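PDB 6SKI: putative type VI secretion protein from Escherichia coli, which probably acts as a phospholipase effector toxin, a hydrolase loaded onto the VgrG spike of the type VI secretion system. Local coordinates for residues 37-42 / 166-171; 207-210 / 215-218. One frame throughout, in Å; residues are numbered along the deposited sequence.

Overall arrangement
Both contacts belong to the alpha/beta-hydrolase-like part of the chain and lie on the same side of its centre. Along the sequence they come in series: strand 22-43 and helix 156-178 form contact 1 across 123 intervening residues, and contact 2 follows, where helix 198-211 meets helix 215-225 after a short turn. Their centres are about 12 Å apart and their nearest atoms about 5 Å, without touching. They are joined through strand 184-195, whose Phe191 meets side chains of both, and through helix 156-178, which supplies Ile168 to contact 1 and whose Met165 touches Arg209 and Ile217 of contact 2. Contact 1 seats helix 156-178 on the central sheet, and contact 2 joins two neighbouring helices beside it.

Contact 1: residues 37-42 / 166-171; sequences LTIGIF and ERITQA
Ile168, on helix 156-178, meets two isoleucines of strand 22-43, Ile39 and Ile41, and the whole contact is made of hydrocarbon. From its CB the side chain divides. The CG2 branch lies anti to the backbone N and goes to Ile39, with Ile168 CG2 4.0 Å from Ile39 CD1. The other branch, beginning at CG1 beside the backbone N (chi1 -78°), turns to Ile41: Ile168 CG1 is 3.6 Å from Ile41 CD1. One bond further on, the tip remains on the same neighbour, Ile168 CD1 standing 3.6 Å from Ile41 CD1. A single methyl of Ile41 therefore rests against both carbons of the longer branch, CG1 and CD1, and each strand isoleucine crosses Ile168 at about a right angle.

The two strand residues present their ends differently. Ile39 is extended to its tip and directed at the helix, whereas the side chain of Ile41 bends at chi2 (-76°), which carries its CD1 back to the helix although its CB does not point there. Such helix-on-sheet packing is the layered construction of alpha/beta hydrolases, here with the helix lying over a strand that has parallel neighbours, 121-128 and 184-195, along its two edges. Phe191 of strand 184-195 continues the apolar surface, touching both Ile41 and Ile168, and Leu172 of the same helix packs on Ile39.

Further along the helix, Ala171 directs its CB at the strand, but more distantly, with Ala171 CB about 5.0 Å from Ile39 CG2. Phe42 projects from the other face of the strand, where its ring meets Phe194 and side chains of helix 101-108. On the side of the helix turned from the strand, Thr169 OG1 is hydrogen-bonded to the carbonyl of Ala220.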
loop_
_atom_site.group_PDB
_atom_site.type_symbol
_atom_site.label_atom_id
_atom_site.label_comp_id
_atom_site.label_asym_id
_atom_site.label_seq_id
_atom_site.Cartn_x
_atom_site.Cartn_y
_atom_site.Cartn_z
ATOM N N LEU A 37 -15.118 -7.204 18.260
ATOM C CA LEU A 37 -13.832 -6.534 18.150
ATOM C C LEU A 37 -13.429 -6.476 16.686
ATOM O O LEU A 37 -13.298 -7.513 16.030
ATOM C CB LEU A 37 -12.768 -7.250 18.977
ATOM C CG LEU A 37 -11.384 -6.611 18.973
ATOM C CD1 LEU A 37 -11.436 -5.209 19.533
ATOM C CD2 LEU A 37 -10.446 -7.460 19.784
ATOM N N THR A 38 -13.232 -5.266 16.180
ATOM C CA THR A 38 -12.790 -5.045 14.814
ATOM C C THR A 38 -11.333 -4.617 14.828
ATOM O O THR A 38 -10.965 -3.681 15.543
ATOM C CB THR A 38 -13.641 -3.983 14.124
ATOM O OG1 THR A 38 -14.996 -4.094 14.571
ATOM C CG2 THR A 38 -13.590 -4.164 12.627
ATOM N N ILE A 39 -10.509 -5.300 14.044
ATOM C CA ILE A 39 -9.101 -4.962 13.911
ATOM C C ILE A 39 -8.921 -4.259 12.578
ATOM O O ILE A 39 -9.167 -4.846 11.518
ATOM C CB ILE A 39 -8.203 -6.202 14.018
ATOM C CG1 ILE A 39 -8.639 -7.067 15.201
ATOM C CG2 ILE A 39 -6.752 -5.788 14.157
ATOM C CD1 ILE A 39 -7.783 -8.287 15.414
ATOM N N GLY A 40 -8.502 -3.002 12.632
ATOM C CA GLY A 40 -8.259 -2.243 11.427
ATOM C C GLY A 40 -6.889 -2.536 10.871
ATOM O O GLY A 40 -5.877 -2.188 11.483
ATOM N N ILE A 41 -6.842 -3.180 9.713
ATOM C CA ILE A 41 -5.592 -3.575 9.081
ATOM C C ILE A 41 -5.277 -2.538 8.020
ATOM O O ILE A 41 -6.082 -2.303 7.113
ATOM C CB ILE A 41 -5.678 -4.983 8.477
ATOM C CG1 ILE A 41 -6.497 -5.895 9.383
ATOM C CG2 ILE A 41 -4.298 -5.562 8.311
ATOM C CD1 ILE A 41 -5.751 -6.347 10.605
ATOM N N PHE A 42 -4.114 -1.908 8.140
ATOM C CA PHE A 42 -3.741 -0.784 7.292
ATOM C C PHE A 42 -2.442 -1.138 6.589
ATOM O O PHE A 42 -1.366 -1.063 7.189
ATOM C CB PHE A 42 -3.600 0.492 8.116
ATOM C CG PHE A 42 -4.902 1.019 8.631
ATOM C CD1 PHE A 42 -5.310 0.743 9.919
ATOM C CD2 PHE A 42 -5.713 1.802 7.835
ATOM C CE1 PHE A 42 -6.503 1.220 10.393
ATOM C CE2 PHE A 42 -6.906 2.284 8.311
ATOM C CZ PHE A 42 -7.300 1.991 9.589
ATOM N N GLU A 166 1.566 -11.030 12.438
ATOM C CA GLU A 166 2.336 -10.731 13.648
ATOM C C GLU A 166 1.878 -9.425 14.292
ATOM O O GLU A 166 1.787 -9.318 15.524
ATOM C CB GLU A 166 3.833 -10.687 13.343
ATOM C CG GLU A 166 4.436 -12.036 12.985
ATOM C CD GLU A 166 4.819 -12.154 11.527
ATOM O OE1 GLU A 166 4.443 -13.166 10.898
ATOM O OE2 GLU A 166 5.506 -11.246 11.013
ATOM N N ARG A 167 1.567 -8.423 13.474
ATOM C CA ARG A 167 1.104 -7.149 14.005
ATOM C C ARG A 167 -0.299 -7.263 14.594
ATOM O O ARG A 167 -0.640 -6.541 15.537
ATOM C CB ARG A 167 1.168 -6.094 12.907
ATOM C CG ARG A 167 2.567 -5.644 12.556
ATOM C CD ARG A 167 2.933 -4.382 13.313
ATOM N NE ARG A 167 4.375 -4.162 13.339
ATOM C CZ ARG A 167 5.020 -3.347 12.512
ATOM N NH1 ARG A 167 4.352 -2.668 11.590
ATOM N NH2 ARG A 167 6.335 -3.209 12.607
ATOM N N ILE A 168 -1.125 -8.164 14.058
ATOM C CA ILE A 168 -2.423 -8.456 14.658
ATOM C C ILE A 168 -2.238 -9.051 16.042
ATOM O O ILE A 168 -2.949 -8.695 16.990
ATOM C CB ILE A 168 -3.228 -9.406 13.754
ATOM C CG1 ILE A 168 -3.853 -8.651 12.587
ATOM C CG2 ILE A 168 -4.305 -10.125 14.547
ATOM C CD1 ILE A 168 -4.230 -9.549 11.440
ATOM N N THR A 169 -1.278 -9.966 16.179
ATOM C CA THR A 169 -0.974 -10.518 17.495
ATOM C C THR A 169 -0.559 -9.413 18.458
ATOM O O THR A 169 -1.032 -9.358 19.600
ATOM C CB THR A 169 0.127 -11.573 17.380
ATOM O OG1 THR A 169 -0.427 -12.791 16.876
ATOM C CG2 THR A 169 0.760 -11.841 18.730
ATOM N N GLN A 170 0.313 -8.513 18.002
ATOM C CA GLN A 170 0.773 -7.428 18.866
ATOM C C GLN A 170 -0.374 -6.506 19.272
ATOM O O GLN A 170 -0.475 -6.100 20.437
ATOM C CB GLN A 170 1.873 -6.636 18.165
ATOM C CG GLN A 170 2.271 -5.369 18.889
ATOM C CD GLN A 170 3.072 -4.430 18.015
ATOM O OE1 GLN A 170 3.788 -4.861 17.112
ATOM N NE2 GLN A 170 2.952 -3.133 18.276
ATOM N N ALA A 171 -1.253 -6.171 18.327
ATOM C CA ALA A 171 -2.361 -5.270 18.626
ATOM C C ALA A 171 -3.356 -5.914 19.579
ATOM O O ALA A 171 -3.896 -5.244 20.465
ATOM C CB ALA A 171 -3.056 -4.845 17.334
#

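Contact 2: residues 207-210 / 215-218; sequences ANRV and PAIA
Ile217 drives its CD1 methyl against the last turns of helix 198-211, where Arg209 and Val210 receive it. This is the dense part of the contact, for the one buried methyl has several partners. Ile217 CD1 lies 3.9 Å from Arg209 CB, at the root of the arginine side chain. It also meets the neighbouring residue, with Val210 CG2 3.6 Å from Ile217 CD1 and the two side chains crossing at about a right angle. The isoleucine reaches that far because its longer branch is fully extended (chi2 176°), which leaves CD1 as its outermost atom. Phe191 of strand 184-195 touches both Val210 and Ile217, joining the pair to the sheet.

The other side of the contact is thinner. Beyond CB the Arg209 chain leaves Ile217 and bends at chi3 (66°), bringing its guanidinium near Ala216 of the second helix. That methyl comes at the edge of the group, close to its plane, with Ala216 CB 3.7 Å from Arg209 NH2. The salt bridge from Arg209 NH1 to Asp162 of helix 156-178 probably does most to hold the guanidinium in place. Asp214 is a weak second partner, in a long ion pair with NH2, and its OD1 also accepts a hydrogen bond from Ala216 N. Ala216 is partly exposed and Pro215, turned away from the first helix, is open to solvent.

Helix 198-211, which begins just after strand 184-195, probably corresponds to the helix that follows the nucleophile elbow in alpha/beta hydrolases, consistent with the family to which this effector is assigned; helix 215-225 folds back on its end after a short turn.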
loop_
_atom_site.group_PDB
_atom_site.type_symbol
_atom_site.label_atom_id
_atom_site.label_comp_id
_atom_site.label_asym_id
_atom_site.label_seq_id
_atom_site.Cartn_x
_atom_site.Cartn_y
_atom_site.Cartn_z
ATOM N N ALA A 207 -7.531 -10.272 2.741
ATOM C CA ALA A 207 -8.954 -10.570 2.787
ATOM C C ALA A 207 -9.208 -11.998 2.339
ATOM O O ALA A 207 -9.996 -12.720 2.960
ATOM C CB ALA A 207 -9.731 -9.581 1.924
ATOM N N ASN A 208 -8.488 -12.445 1.310
ATOM C CA ASN A 208 -8.686 -13.806 0.836
ATOM C C ASN A 208 -8.242 -14.809 1.888
ATOM O O ASN A 208 -8.910 -15.825 2.105
ATOM C CB ASN A 208 -7.944 -14.015 -0.479
ATOM C CG ASN A 208 -8.695 -13.444 -1.659
ATOM O OD1 ASN A 208 -8.148 -12.680 -2.447
ATOM N ND2 ASN A 208 -9.963 -13.808 -1.783
ATOM N N ARG A 209 -7.143 -14.516 2.583
ATOM C CA ARG A 209 -6.715 -15.386 3.669
ATOM C C ARG A 209 -7.768 -15.438 4.766
ATOM O O ARG A 209 -7.920 -16.460 5.440
ATOM C CB ARG A 209 -5.375 -14.915 4.224
ATOM C CG ARG A 209 -4.250 -14.994 3.220
ATOM C CD ARG A 209 -2.935 -14.559 3.822
ATOM N NE ARG A 209 -2.494 -15.469 4.871
ATOM C CZ ARG A 209 -1.230 -15.604 5.255
ATOM N NH1 ARG A 209 -0.280 -14.890 4.676
ATOM N NH2 ARG A 209 -0.918 -16.455 6.220
ATOM N N VAL A 210 -8.504 -14.344 4.962
ATOM C CA VAL A 210 -9.589 -14.378 5.934
ATOM C C VAL A 210 -10.771 -15.145 5.365
ATOM O O VAL A 210 -11.489 -15.839 6.093
ATOM C CB VAL A 210 -9.978 -12.950 6.354
ATOM C CG1 VAL A 210 -11.178 -12.976 7.277
ATOM C CG2 VAL A 210 -8.810 -12.263 7.020
ATOM N N PRO A 215 -5.301 -20.765 8.791
ATOM C CA PRO A 215 -5.003 -21.107 10.187
ATOM C C PRO A 215 -3.996 -20.177 10.833
ATOM O O PRO A 215 -3.969 -20.082 12.066
ATOM C CB PRO A 215 -4.466 -22.538 10.071
ATOM C CG PRO A 215 -5.175 -23.058 8.859
ATOM C CD PRO A 215 -5.033 -21.910 7.907
ATOM N N ALA A 216 -3.162 -19.494 10.047
ATOM C CA ALA A 216 -2.221 -18.545 10.630
ATOM C C ALA A 216 -2.941 -17.363 11.258
ATOM O O ALA A 216 -2.475 -16.820 12.263
ATOM C CB ALA A 216 -1.231 -18.062 9.572
ATOM N N ILE A 217 -4.087 -16.968 10.701
ATOM C CA ILE A 217 -4.857 -15.881 11.292
ATOM C C ILE A 217 -5.416 -16.300 12.642
ATOM O O ILE A 217 -5.353 -15.542 13.616
ATOM C CB ILE A 217 -5.977 -15.434 10.339
ATOM C CG1 ILE A 217 -5.429 -15.230 8.933
ATOM C CG2 ILE A 217 -6.606 -14.151 10.838
ATOM C CD1 ILE A 217 -6.475 -14.882 7.930
ATOM N N ALA A 218 -5.989 -17.502 12.720
ATOM C CA ALA A 218 -6.496 -17.994 13.994
ATOM C C ALA A 218 -5.368 -18.153 15.002
ATOM O O ALA A 218 -5.542 -17.869 16.192
ATOM C CB ALA A 218 -7.230 -19.316 13.791
#